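Local coordinates for methyltransferase domain-containing protein (Serratia marcescens, PDB 7CLU) that acts as an O-methyltransferase in prodigiosin biosynthesis, probably transferring the methyl group of S-adenosylmethionine to a hydroxyl group of a pathway precursor, at residues Lys19-Ala24 with Met64-Gln69; His42-Leu47 with Arg52-Leu57; Val161-Phe166 with Lys326-Arg331; Gly269-Ser274 with Asp312-Ala317. One frame throughout, in Å; residues are numbered along the deposited sequence.

Contact 1: residues Lys19-Ala24 with Met64-Gln69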
loop_
_atom_site.group_PDB
_atom_site.type_symbol
_atom_site.label_atom_id
_atom_site.label_comp_id
_atom_site.label_asym_id
_atom_site.label_seq_id
_atom_site.Cartn_x
_atom_site.Cartn_y
_atom_site.Cartn_z
ATOM N N LYS A 19 2.896 -4.956 1.972
ATOM C CA LYS A 19 4.187 -5.628 2.104
ATOM C C LYS A 19 4.096 -6.914 2.915
ATOM O O LYS A 19 4.908 -7.826 2.699
ATOM C CB LYS A 19 5.220 -4.687 2.728
ATOM C CG LYS A 19 5.892 -3.749 1.727
ATOM C CD LYS A 19 6.814 -4.538 0.796
ATOM C CE LYS A 19 7.636 -3.624 -0.081
ATOM N NZ LYS A 19 8.777 -4.349 -0.719
ATOM N N ALA A 20 3.132 -7.035 3.839
ATOM C CA ALA A 20 2.918 -8.345 4.453
ATOM C C ALA A 20 2.552 -9.379 3.390
ATOM O O ALA A 20 3.076 -10.496 3.388
ATOM C CB ALA A 20 1.834 -8.285 5.539
ATOM N N LEU A 21 1.687 -9.003 2.450
ATOM C CA LEU A 21 1.309 -9.928 1.385
ATOM C C LEU A 21 2.471 -10.212 0.434
ATOM O O LEU A 21 2.747 -11.378 0.125
ATOM C CB LEU A 21 0.093 -9.383 0.637
ATOM C CG LEU A 21 -1.275 -9.530 1.325
ATOM C CD1 LEU A 21 -2.333 -8.700 0.595
ATOM C CD2 LEU A 21 -1.740 -11.006 1.386
ATOM N N THR A 22 3.164 -9.166 -0.060
ATOM C CA THR A 22 4.234 -9.420 -1.028
ATOM C C THR A 22 5.405 -10.168 -0.401
ATOM O O THR A 22 6.044 -10.978 -1.080
ATOM C CB THR A 22 4.749 -8.126 -1.687
ATOM O OG1 THR A 22 5.417 -7.299 -0.733
ATOM C CG2 THR A 22 3.610 -7.329 -2.374
ATOM N N ALA A 23 5.696 -9.934 0.882
ATOM C CA ALA A 23 6.739 -10.717 1.539
ATOM C C ALA A 23 6.339 -12.190 1.635
ATOM O O ALA A 23 7.119 -13.082 1.281
ATOM C CB ALA A 23 7.044 -10.138 2.920
ATOM N N ALA A 24 5.117 -12.460 2.099
ATOM C CA ALA A 24 4.624 -13.836 2.170
ATOM C C ALA A 24 4.695 -14.533 0.816
ATOM O O ALA A 24 5.028 -15.726 0.731
ATOM C CB ALA A 24 3.190 -13.846 2.690
ATOM N N MET A 64 -5.278 -10.545 8.947
ATOM C CA MET A 64 -5.772 -9.962 7.698
ATOM C C MET A 64 -6.790 -10.843 6.988
ATOM O O MET A 64 -7.396 -10.392 6.009
ATOM C CB MET A 64 -4.602 -9.671 6.738
ATOM C CG MET A 64 -3.679 -8.504 7.156
ATOM S SD MET A 64 -2.129 -8.504 6.228
ATOM C CE MET A 64 -2.788 -8.300 4.583
ATOM N N GLY A 65 -6.977 -12.082 7.434
ATOM C CA GLY A 65 -7.949 -12.981 6.852
ATOM C C GLY A 65 -7.422 -13.911 5.781
ATOM O O GLY A 65 -8.214 -14.690 5.221
ATOM N N TYR A 66 -6.119 -13.852 5.471
ATOM C CA TYR A 66 -5.535 -14.689 4.429
ATOM C C TYR A 66 -5.263 -16.105 4.912
ATOM O O TYR A 66 -5.256 -17.035 4.101
ATOM C CB TYR A 66 -4.260 -14.035 3.881
ATOM C CG TYR A 66 -4.621 -12.830 3.033
ATOM C CD1 TYR A 66 -4.986 -12.985 1.699
ATOM C CD2 TYR A 66 -4.686 -11.558 3.591
ATOM C CE1 TYR A 66 -5.369 -11.896 0.931
ATOM C CE2 TYR A 66 -5.072 -10.468 2.845
ATOM C CZ TYR A 66 -5.412 -10.638 1.510
ATOM O OH TYR A 66 -5.792 -9.550 0.755
ATOM N N LEU A 67 -5.075 -16.294 6.213
ATOM C CA LEU A 67 -4.913 -17.618 6.782
ATOM C C LEU A 67 -5.900 -17.798 7.923
ATOM O O LEU A 67 -6.352 -16.821 8.535
ATOM C CB LEU A 67 -3.494 -17.838 7.306
ATOM C CG LEU A 67 -2.330 -17.786 6.322
ATOM C CD1 LEU A 67 -1.015 -17.854 7.079
ATOM C CD2 LEU A 67 -2.442 -18.934 5.276
ATOM N N ASP A 68 -6.244 -19.057 8.175
ATOM C CA ASP A 68 -6.954 -19.483 9.369
ATOM C C ASP A 68 -5.940 -19.947 10.408
ATOM O O ASP A 68 -4.818 -20.350 10.087
ATOM C CB ASP A 68 -7.926 -20.633 9.056
ATOM C CG ASP A 68 -9.056 -20.222 8.135
ATOM O OD1 ASP A 68 -9.555 -19.084 8.256
ATOM O OD2 ASP A 68 -9.444 -21.036 7.271
ATOM N N GLN A 69 -6.352 -19.904 11.673
ATOM C CA GLN A 69 -5.542 -20.466 12.743
ATOM C C GLN A 69 -6.461 -21.123 13.762
ATOM O O GLN A 69 -7.359 -20.477 14.303
ATOM C CB GLN A 69 -4.667 -19.391 13.393
ATOM C CG GLN A 69 -3.638 -19.899 14.396
ATOM C CD GLN A 69 -4.158 -19.867 15.829
ATOM O OE1 GLN A 69 -4.572 -20.884 16.391
ATOM N NE2 GLN A 69 -4.157 -18.673 16.415
#
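The hydroxyl of Tyr66 is hydrogen-bonded across the subunit boundary, to OE1 of Gln11 of the second subunit, while Leu21 CD1 of its own chain rests against the same Tyr66 OH at 3.6 Å. Leu21 carries most of the meeting between helix 15-26 and the 64-69 segment. Its two methyls divide the work. CD2 sits over one face of the Tyr66 ring, 3.5 Å from the centroid and only 3° off the ring normal, a nearly ideal CH-pi contact in which all six ring carbons lie at much the same distance from the methyl. CD1 instead follows the rim toward CZ and OH, and the two side chains cross at about a right angle. Both segments belong to the N-terminal dimerisation domain, a winged-helix type of fold, and the 64-69 segment leads from helix 51-63 into the first strand of the hairpin 68-75. The turn is a Schellman motif with Gly65 at positive phi (94°); on either side of this glycine in sequence, Met64 and Tyr66 both turn toward helix 15-26. Met64 CB lies in the plane of the Tyr66 ring at its edge. Farther out, the bend of the methionine chain at its last torsion (chi3 61°) turns Met64 CE onto Leu21 CG at 3.8 Å. Met64 SD, placed by the earlier torsions, lies 4.0 Å from Ala20 CB. Gln11 of the second subunit packs on Leu21, and Glu286 of that subunit on Met64.

Contact 2: residues His42-Leu47 with Arg52-Leu57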
loop_
_atom_site.group_PDB
_atom_site.type_symbol
_atom_site.label_atom_id
_atom_site.label_comp_id
_atom_site.label_asym_id
_atom_site.label_seq_id
_atom_site.Cartn_x
_atom_site.Cartn_y
_atom_site.Cartn_z
ATOM N N HIS A 42 7.142 -24.697 12.792
ATOM C CA HIS A 42 7.402 -25.626 11.697
ATOM C C HIS A 42 7.312 -24.953 10.333
ATOM O O HIS A 42 8.050 -25.324 9.409
ATOM C CB HIS A 42 6.430 -26.804 11.779
ATOM C CG HIS A 42 6.696 -27.709 12.942
ATOM N ND1 HIS A 42 6.251 -27.432 14.218
ATOM C CD2 HIS A 42 7.388 -28.870 13.027
ATOM C CE1 HIS A 42 6.646 -28.390 15.037
ATOM N NE2 HIS A 42 7.338 -29.274 14.339
ATOM N N ILE A 43 6.417 -23.978 10.179
ATOM C CA ILE A 43 6.465 -23.147 8.979
ATOM C C ILE A 43 7.820 -22.458 8.880
ATOM O O ILE A 43 8.450 -22.443 7.815
ATOM C CB ILE A 43 5.308 -22.130 8.974
ATOM C CG1 ILE A 43 3.963 -22.838 8.989
ATOM C CG2 ILE A 43 5.428 -21.169 7.773
ATOM C CD1 ILE A 43 2.800 -21.904 9.180
ATOM N N ALA A 44 8.302 -21.897 9.992
ATOM C CA ALA A 44 9.600 -21.227 9.975
ATOM C C ALA A 44 10.736 -22.195 9.659
ATOM O O ALA A 44 11.719 -21.811 9.015
ATOM C CB ALA A 44 9.853 -20.534 11.311
ATOM N N ALA A 45 10.626 -23.446 10.108
ATOM C CA ALA A 45 11.620 -24.449 9.746
ATOM C C ALA A 45 11.605 -24.709 8.247
ATOM O O ALA A 45 12.651 -24.678 7.590
ATOM C CB ALA A 45 11.358 -25.743 10.521
ATOM N N ARG A 46 10.418 -24.945 7.687
ATOM C CA ARG A 46 10.319 -25.246 6.265
ATOM C C ARG A 46 10.737 -24.058 5.408
ATOM O O ARG A 46 11.219 -24.251 4.288
ATOM C CB ARG A 46 8.897 -25.682 5.917
ATOM C CG ARG A 46 8.442 -26.962 6.650
ATOM C CD ARG A 46 7.104 -27.455 6.136
ATOM N NE ARG A 46 7.059 -27.415 4.676
ATOM C CZ ARG A 46 6.086 -27.924 3.927
ATOM N NH1 ARG A 46 6.153 -27.821 2.606
ATOM N NH2 ARG A 46 5.054 -28.550 4.485
ATOM N N LEU A 47 10.573 -22.832 5.910
ATOM C CA LEU A 47 10.976 -21.644 5.163
ATOM C C LEU A 47 12.427 -21.256 5.378
ATOM O O LEU A 47 12.913 -20.370 4.668
ATOM C CB LEU A 47 10.116 -20.437 5.533
ATOM C CG LEU A 47 8.674 -20.430 5.054
ATOM C CD1 LEU A 47 8.039 -19.120 5.469
ATOM C CD2 LEU A 47 8.574 -20.646 3.543
ATOM N N ARG A 52 10.516 -16.552 15.413
ATOM C CA ARG A 52 9.826 -15.379 15.945
ATOM C C ARG A 52 9.296 -14.476 14.837
ATOM O O ARG A 52 8.130 -14.066 14.856
ATOM C CB ARG A 52 10.781 -14.596 16.839
ATOM C CG ARG A 52 10.228 -14.229 18.185
ATOM C CD ARG A 52 11.355 -13.784 19.075
ATOM N NE ARG A 52 11.326 -14.426 20.375
ATOM C CZ ARG A 52 12.195 -14.159 21.344
ATOM N NH1 ARG A 52 13.157 -13.262 21.145
ATOM N NH2 ARG A 52 12.102 -14.776 22.509
ATOM N N SER A 53 10.150 -14.118 13.886
ATOM C CA SER A 53 9.708 -13.220 12.825
ATOM C C SER A 53 8.723 -13.904 11.888
ATOM O O SER A 53 7.768 -13.267 11.430
ATOM C CB SER A 53 10.907 -12.689 12.045
ATOM O OG SER A 53 11.671 -13.749 11.491
ATOM N N THR A 54 8.956 -15.183 11.557
ATOM C CA THR A 54 7.953 -15.928 10.796
ATOM C C THR A 54 6.605 -15.889 11.499
ATOM O O THR A 54 5.569 -15.682 10.851
ATOM C CB THR A 54 8.381 -17.381 10.572
ATOM O OG1 THR A 54 9.630 -17.418 9.874
ATOM C CG2 THR A 54 7.311 -18.143 9.735
ATOM N N GLU A 55 6.605 -16.029 12.833
ATOM C CA GLU A 55 5.351 -15.984 13.580
ATOM C C GLU A 55 4.698 -14.613 13.464
ATOM O O GLU A 55 3.476 -14.510 13.314
ATOM C CB GLU A 55 5.573 -16.355 15.059
ATOM C CG GLU A 55 4.234 -16.583 15.761
ATOM C CD GLU A 55 4.328 -17.020 17.229
ATOM O OE1 GLU A 55 5.407 -16.969 17.831
ATOM O OE2 GLU A 55 3.288 -17.436 17.773
ATOM N N GLN A 56 5.507 -13.548 13.469
ATOM C CA GLN A 56 4.954 -12.205 13.315
ATOM C C GLN A 56 4.273 -12.047 11.966
ATOM O O GLN A 56 3.210 -11.424 11.864
ATOM C CB GLN A 56 6.048 -11.146 13.484
ATOM C CG GLN A 56 6.449 -10.884 14.933
ATOM C CD GLN A 56 7.676 -9.989 15.036
ATOM O OE1 GLN A 56 8.788 -10.418 14.746
ATOM N NE2 GLN A 56 7.476 -8.744 15.442
ATOM N N LEU A 57 4.890 -12.575 10.911
ATOM C CA LEU A 57 4.256 -12.526 9.600
ATOM C C LEU A 57 2.980 -13.365 9.580
ATOM O O LEU A 57 1.957 -12.936 9.037
ATOM C CB LEU A 57 5.243 -13.004 8.537
ATOM C CG LEU A 57 4.718 -12.973 7.111
ATOM C CD1 LEU A 57 4.161 -11.597 6.758
ATOM C CD2 LEU A 57 5.837 -13.398 6.159
#
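Thr54 reaches from helix 51-63 into the side of helix 40-47, and every heavy atom of its side chain beyond CA has a neighbour there. CB comes first, 3.6 Å from Ala44 CB, at the point where the two backbones are nearest: the CA atoms of Ala44 and Thr54 are 5.6 Å apart. From CB the chain forks. The hydroxyl branch stands beside the backbone N (chi1 -59°), and OG1 passes 3.4 Å from Ala44 CB. That meeting is apolar on the alanine side; the hydroxyl satisfies itself by donating a hydrogen bond to the carbonyl O of Pro50, just before the helix begins, which should fix the rotation of the whole side chain. Helices 40-47 and 51-63 form the helix-turn-helix of the winged-helix dimerisation domain, their short segments inclined at 112° and their axes approaching to 8.9 Å. Two small residues, Ala44 and Thr54, thus face each other where the helices are nearest. The methyl branch of Thr54, trans to its backbone N, touches three residues of helix 40-47. Thr54 CG2 is 3.8 Å from Ala44 CB, 4.1 Å from Ile43 CG2 and 4.4 Å from Leu47 CD1, the last a looser touch. Cys49 of the turn also packs on Thr54. Other residues of helix 51-63 face the second subunit, where Ser53 is hydrogen-bonded to the carbonyl O of Val114 and Gln56 to Ser292, both of that subunit.

Contact 3: residues Val161-Phe166 with Lys326-Arg331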
loop_
_atom_site.group_PDB
_atom_site.type_symbol
_atom_site.label_atom_id
_atom_site.label_comp_id
_atom_site.label_asym_id
_atom_site.label_seq_id
_atom_site.Cartn_x
_atom_site.Cartn_y
_atom_site.Cartn_z
ATOM N N VAL A 161 -15.535 -11.280 -26.783
ATOM C CA VAL A 161 -16.006 -12.351 -27.661
ATOM C C VAL A 161 -17.530 -12.432 -27.660
ATOM O O VAL A 161 -18.149 -12.706 -28.694
ATOM C CB VAL A 161 -15.370 -13.695 -27.256
ATOM C CG1 VAL A 161 -15.898 -14.819 -28.121
ATOM C CG2 VAL A 161 -13.860 -13.623 -27.374
ATOM N N ARG A 162 -18.164 -12.174 -26.508
ATOM C CA ARG A 162 -19.607 -12.385 -26.386
ATOM C C ARG A 162 -20.411 -11.174 -26.863
ATOM O O ARG A 162 -21.422 -11.340 -27.552
ATOM C CB ARG A 162 -19.948 -12.728 -24.933
ATOM C CG ARG A 162 -21.377 -13.188 -24.660
ATOM C CD ARG A 162 -22.212 -12.086 -24.032
ATOM N NE ARG A 162 -21.728 -11.706 -22.700
ATOM C CZ ARG A 162 -22.233 -10.711 -21.965
ATOM N NH1 ARG A 162 -23.240 -9.977 -22.432
ATOM N NH2 ARG A 162 -21.722 -10.435 -20.767
ATOM N N ASP A 163 -19.974 -9.955 -26.525
ATOM C CA ASP A 163 -20.734 -8.737 -26.794
ATOM C C ASP A 163 -20.437 -8.090 -28.143
ATOM O O ASP A 163 -21.229 -7.252 -28.592
ATOM C CB ASP A 163 -20.483 -7.698 -25.697
ATOM C CG ASP A 163 -21.072 -8.111 -24.374
ATOM O OD1 ASP A 163 -21.561 -9.246 -24.308
ATOM O OD2 ASP A 163 -21.043 -7.318 -23.410
ATOM N N TYR A 164 -19.331 -8.430 -28.793
ATOM C CA TYR A 164 -19.007 -7.860 -30.092
ATOM C C TYR A 164 -19.098 -8.945 -31.152
ATOM O O TYR A 164 -18.631 -10.068 -30.947
ATOM C CB TYR A 164 -17.616 -7.229 -30.102
ATOM C CG TYR A 164 -17.249 -6.583 -31.429
ATOM C CD1 TYR A 164 -16.723 -7.340 -32.468
ATOM C CD2 TYR A 164 -17.431 -5.217 -31.635
ATOM C CE1 TYR A 164 -16.391 -6.758 -33.685
ATOM C CE2 TYR A 164 -17.089 -4.618 -32.850
ATOM C CZ TYR A 164 -16.568 -5.395 -33.868
ATOM O OH TYR A 164 -16.239 -4.821 -35.079
ATOM N N ASP A 165 -19.757 -8.603 -32.261
ATOM C CA ASP A 165 -20.011 -9.556 -33.373
ATOM C C ASP A 165 -18.775 -9.690 -34.266
ATOM O O ASP A 165 -18.625 -8.877 -35.181
ATOM C CB ASP A 165 -21.227 -9.123 -34.193
ATOM C CG ASP A 165 -21.755 -10.231 -35.082
ATOM O OD1 ASP A 165 -21.223 -11.351 -34.992
ATOM O OD2 ASP A 165 -22.687 -9.964 -35.850
ATOM N N PHE A 166 -17.973 -10.734 -34.044
ATOM C CA PHE A 166 -16.743 -10.970 -34.846
ATOM C C PHE A 166 -17.100 -11.629 -36.184
ATOM O O PHE A 166 -16.283 -11.579 -37.115
ATOM C CB PHE A 166 -15.732 -11.800 -34.055
ATOM C CG PHE A 166 -14.965 -11.008 -33.028
ATOM C CD1 PHE A 166 -13.800 -10.344 -33.371
ATOM C CD2 PHE A 166 -15.414 -10.916 -31.723
ATOM C CE1 PHE A 166 -13.100 -9.611 -32.428
ATOM C CE2 PHE A 166 -14.712 -10.184 -30.781
ATOM C CZ PHE A 166 -13.557 -9.531 -31.136
ATOM N N LYS A 326 -19.541 -0.055 -25.085
ATOM C CA LYS A 326 -19.455 -0.698 -23.788
ATOM C C LYS A 326 -19.603 -2.199 -23.954
ATOM O O LYS A 326 -20.396 -2.671 -24.772
ATOM C CB LYS A 326 -20.538 -0.165 -22.856
ATOM C CG LYS A 326 -20.412 1.309 -22.533
ATOM C CD LYS A 326 -21.622 1.796 -21.763
ATOM C CE LYS A 326 -21.216 2.632 -20.563
ATOM N NZ LYS A 326 -22.264 2.664 -19.489
ATOM N N ILE A 327 -18.813 -2.953 -23.187
ATOM C CA ILE A 327 -18.884 -4.409 -23.173
ATOM C C ILE A 327 -18.717 -4.874 -21.731
ATOM O O ILE A 327 -18.229 -4.138 -20.866
ATOM C CB ILE A 327 -17.809 -5.074 -24.077
ATOM C CG1 ILE A 327 -16.406 -4.569 -23.714
ATOM C CG2 ILE A 327 -18.080 -4.826 -25.558
ATOM C CD1 ILE A 327 -15.308 -5.462 -24.230
ATOM N N ALA A 328 -19.119 -6.116 -21.478
ATOM C CA ALA A 328 -18.849 -6.715 -20.179
ATOM C C ALA A 328 -17.343 -6.772 -19.934
ATOM O O ALA A 328 -16.537 -6.861 -20.867
ATOM C CB ALA A 328 -19.449 -8.120 -20.084
ATOM N N GLY A 329 -16.966 -6.732 -18.659
ATOM C CA GLY A 329 -15.569 -6.752 -18.293
ATOM C C GLY A 329 -15.068 -5.377 -17.919
ATOM O O GLY A 329 -15.808 -4.394 -17.942
ATOM N N PRO A 330 -13.793 -5.284 -17.542
ATOM C CA PRO A 330 -13.268 -4.005 -17.054
ATOM C C PRO A 330 -12.837 -3.041 -18.153
ATOM O O PRO A 330 -12.543 -1.878 -17.840
ATOM C CB PRO A 330 -12.067 -4.431 -16.196
ATOM C CG PRO A 330 -11.584 -5.696 -16.827
ATOM C CD PRO A 330 -12.814 -6.379 -17.420
ATOM N N ARG A 331 -12.779 -3.467 -19.412
ATOM C CA ARG A 331 -12.339 -2.561 -20.468
ATOM C C ARG A 331 -13.534 -1.934 -21.185
ATOM O O ARG A 331 -14.664 -2.418 -21.113
ATOM C CB ARG A 331 -11.437 -3.276 -21.485
ATOM C CG ARG A 331 -10.141 -3.786 -20.889
ATOM C CD ARG A 331 -9.123 -4.179 -21.931
ATOM N NE ARG A 331 -8.110 -5.050 -21.353
ATOM C CZ ARG A 331 -7.089 -5.565 -22.021
ATOM N NH1 ARG A 331 -6.934 -5.299 -23.315
ATOM N NH2 ARG A 331 -6.239 -6.369 -21.396
#
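Asp163, in the last turn of helix 154-163, meets Ile327 and Ala328 in the loop between strands 322-326 and 332-337, the C-terminal hairpin that completes the Rossmann-like sheet of class I methyltransferases. The tighter part of the contact centres on the carboxylate and CB of Asp163. Ala328 N donates a hydrogen bond of 3.0 Å to Asp163 OD2, fairly straight at 162°, though the N-H arrives from above the carboxylate plane, 37° out of it. The aspartate gets there because CG stands beside its backbone N (chi1 -68°), which extends the carboxylate toward the loop. Asp163 CB also rests on Ile327 CG2 at 3.7 Å, and the rest of the isoleucine side chain leads away from Asp163 to pack on Phe156 and Phe160 of the same helix. A single backbone N-H thus ties the loop to the helix end, with the hydrophobic contact beside it. Arg331, farther along the segment, binds S-adenosylhomocysteine in a structure of this protein; here it is hydrogen-bonded to Ser274 and makes a cation-pi contact with Phe156. On the solvent side, exposed Arg162 makes no hydrogen bond to the 326-331 segment and meets it through one methyl. Its chain folds back through chi2 and chi3 toward its neighbour, forming a salt bridge of 2.6 Å between Arg162 NH1 and Asp163 OD1. Both carboxylate oxygens are therefore engaged, one by the backbone and one by the arginine. Asp163 CG lies over one face of the guanidinium, toward its rim, and Arg162 NH2 approaches Ala328 CB obliquely at 3.3 Å.

Contact 4: residues Gly269-Ser274 with Asp312-Ala317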
loop_
_atom_site.group_PDB
_atom_site.type_symbol
_atom_site.label_atom_id
_atom_site.label_comp_id
_atom_site.label_asym_id
_atom_site.label_seq_id
_atom_site.Cartn_x
_atom_site.Cartn_y
_atom_site.Cartn_z
ATOM N N GLY A 269 -11.649 -0.160 -43.186
ATOM C CA GLY A 269 -11.371 -1.033 -42.067
ATOM C C GLY A 269 -11.837 -0.437 -40.753
ATOM O O GLY A 269 -12.103 0.760 -40.638
ATOM N N ARG A 270 -11.928 -1.300 -39.739
ATOM C CA ARG A 270 -12.312 -0.900 -38.392
ATOM C C ARG A 270 -11.145 -1.105 -37.430
ATOM O O ARG A 270 -10.398 -2.082 -37.545
ATOM C CB ARG A 270 -13.520 -1.702 -37.908
ATOM C CG ARG A 270 -14.050 -1.287 -36.543
ATOM C CD ARG A 270 -15.392 -1.959 -36.249
ATOM N NE ARG A 270 -16.464 -1.321 -37.003
ATOM C CZ ARG A 270 -17.714 -1.769 -37.084
ATOM N NH1 ARG A 270 -18.079 -2.890 -36.456
ATOM N NH2 ARG A 270 -18.602 -1.091 -37.805
ATOM N N PHE A 271 -10.992 -0.183 -36.486
ATOM C CA PHE A 271 -9.963 -0.297 -35.461
ATOM C C PHE A 271 -10.602 -0.137 -34.090
ATOM O O PHE A 271 -11.465 0.721 -33.889
ATOM C CB PHE A 271 -8.843 0.731 -35.649
ATOM C CG PHE A 271 -7.904 0.815 -34.472
ATOM C CD1 PHE A 271 -7.010 -0.210 -34.204
ATOM C CD2 PHE A 271 -7.936 1.903 -33.618
ATOM C CE1 PHE A 271 -6.161 -0.148 -33.114
ATOM C CE2 PHE A 271 -7.095 1.964 -32.530
ATOM C CZ PHE A 271 -6.212 0.932 -32.281
ATOM N N ILE A 272 -10.197 -0.985 -33.154
ATOM C CA ILE A 272 -10.695 -0.935 -31.793
ATOM C C ILE A 272 -9.505 -0.904 -30.843
ATOM O O ILE A 272 -8.620 -1.757 -30.930
ATOM C CB ILE A 272 -11.581 -2.144 -31.454
ATOM C CG1 ILE A 272 -12.752 -2.294 -32.440
ATOM C CG2 ILE A 272 -12.034 -2.035 -30.013
ATOM C CD1 ILE A 272 -13.707 -3.485 -32.106
ATOM N N ALA A 273 -9.493 0.052 -29.928
ATOM C CA ALA A 273 -8.585 0.020 -28.787
ATOM C C ALA A 273 -9.403 -0.304 -27.548
ATOM O O ALA A 273 -10.417 0.350 -27.305
ATOM C CB ALA A 273 -7.885 1.362 -28.599
ATOM N N SER A 274 -8.972 -1.291 -26.766
ATOM C CA SER A 274 -9.600 -1.556 -25.477
ATOM C C SER A 274 -8.795 -0.829 -24.401
ATOM O O SER A 274 -7.575 -0.970 -24.341
ATOM C CB SER A 274 -9.695 -3.057 -25.171
ATOM O OG SER A 274 -8.494 -3.772 -25.395
ATOM N N ASP A 312 -11.396 12.062 -29.017
ATOM C CA ASP A 312 -10.708 13.181 -29.651
ATOM C C ASP A 312 -9.436 12.722 -30.347
ATOM O O ASP A 312 -9.130 13.175 -31.459
ATOM C CB ASP A 312 -10.378 14.259 -28.614
ATOM C CG ASP A 312 -11.617 14.929 -28.035
ATOM O OD1 ASP A 312 -12.699 14.846 -28.655
ATOM O OD2 ASP A 312 -11.506 15.543 -26.949
ATOM N N ARG A 313 -8.684 11.816 -29.713
ATOM C CA ARG A 313 -7.442 11.342 -30.314
ATOM C C ARG A 313 -7.710 10.459 -31.524
ATOM O O ARG A 313 -6.960 10.511 -32.507
ATOM C CB ARG A 313 -6.594 10.603 -29.271
ATOM C CG ARG A 313 -5.967 11.548 -28.284
ATOM C CD ARG A 313 -5.145 10.883 -27.179
ATOM N NE ARG A 313 -5.113 11.796 -26.039
ATOM C CZ ARG A 313 -5.206 11.413 -24.778
ATOM N NH1 ARG A 313 -5.312 10.120 -24.489
ATOM N NH2 ARG A 313 -5.192 12.320 -23.813
ATOM N N PHE A 314 -8.764 9.635 -31.474
ATOM C CA PHE A 314 -9.151 8.870 -32.656
ATOM C C PHE A 314 -9.419 9.800 -33.840
ATOM O O PHE A 314 -8.886 9.598 -34.939
ATOM C CB PHE A 314 -10.384 8.009 -32.358
ATOM C CG PHE A 314 -10.061 6.601 -31.919
ATOM C CD1 PHE A 314 -9.161 6.366 -30.879
ATOM C CD2 PHE A 314 -10.658 5.512 -32.542
ATOM C CE1 PHE A 314 -8.872 5.061 -30.464
ATOM C CE2 PHE A 314 -10.380 4.206 -32.142
ATOM C CZ PHE A 314 -9.489 3.971 -31.099
ATOM N N ARG A 315 -10.231 10.840 -33.624
ATOM C CA ARG A 315 -10.578 11.749 -34.713
ATOM C C ARG A 315 -9.343 12.473 -35.232
ATOM O O ARG A 315 -9.108 12.522 -36.447
ATOM C CB ARG A 315 -11.644 12.744 -34.249
ATOM C CG ARG A 315 -12.855 12.060 -33.648
ATOM C CD ARG A 315 -13.954 13.028 -33.247
ATOM N NE ARG A 315 -15.245 12.362 -33.343
ATOM C CZ ARG A 315 -16.119 12.238 -32.349
ATOM N NH1 ARG A 315 -15.865 12.758 -31.150
ATOM N NH2 ARG A 315 -17.260 11.588 -32.565
ATOM N N LEU A 316 -8.527 13.020 -34.319
ATOM C CA LEU A 316 -7.298 13.705 -34.717
ATOM C C LEU A 316 -6.386 12.802 -35.537
ATOM O O LEU A 316 -5.625 13.290 -36.384
ATOM C CB LEU A 316 -6.547 14.209 -33.479
ATOM C CG LEU A 316 -6.795 15.639 -33.009
ATOM C CD1 LEU A 316 -5.782 16.016 -31.929
ATOM C CD2 LEU A 316 -6.726 16.615 -34.181
ATOM N N ALA A 317 -6.441 11.491 -35.297
ATOM C CA ALA A 317 -5.638 10.536 -36.045
ATOM C C ALA A 317 -6.269 10.146 -37.371
ATOM O O ALA A 317 -5.652 9.382 -38.121
ATOM C CB ALA A 317 -5.384 9.280 -35.200
#
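Strand 270-275 and helix 307-316 stand well apart here, with the CA atoms of Phe271 and Phe314 9.6 Å from each other, and it is the two phenylalanine side chains that span the gap. They come together at about a right angle, yet their rings are turned to lie near parallel, with planes at 30°. The rings are slid apart, centroids 5.5 Å away from one another, so they barely overlap and the touch is confined to a few atoms of each ring. Phe314 CZ is the foremost atom: it lies 3.4 Å from Phe271 CE2 and 3.6 Å from Phe271 CD2. Its other strand neighbour is Ala273 CB, 4.0 Å from Phe314 CZ, at the edge of the ring and close to its plane. Phe271 and Ala273, two residues apart on the strand, both direct their side chains to this face of the central sheet of the Rossmann-like methyltransferase domain, where helix 307-316 packs before the chain enters strand 322-326. Phe271 extends from the strand with CG trans to its N (chi1 169°), and its ring also lies among Leu258 and Ile261 of helix 251-264. Phe319 meets the rings of both Phe271 and Phe314, making an aromatic cluster of three. The Phe271 side chain is about 7 Å from that of Val227, which binds S-adenosylhomocysteine in a structure of this protein.

Overall arrangement
From the N terminus, helix 15-26 opens contact 1, which closes when the chain reaches 64-69. Contact 2 is nested inside that loop, joining helices 40-47 and 51-63, and the two meet where Leu57 packs on Ala20 and Ala24; together they tie up the dimerisation domain and touch the second subunit. The chain then passes to the methyltransferase domain. Contact 3 opens at the end of helix 154-163 and closes only in the hairpin loop 326-331, enclosing contact 4, which sets helix 307-316 against strand 270-275. Probable hydrogen bonds join these two, Tyr164 to Arg270 and Arg331 to Ser274. The two nested pairs lie in series, and none cross.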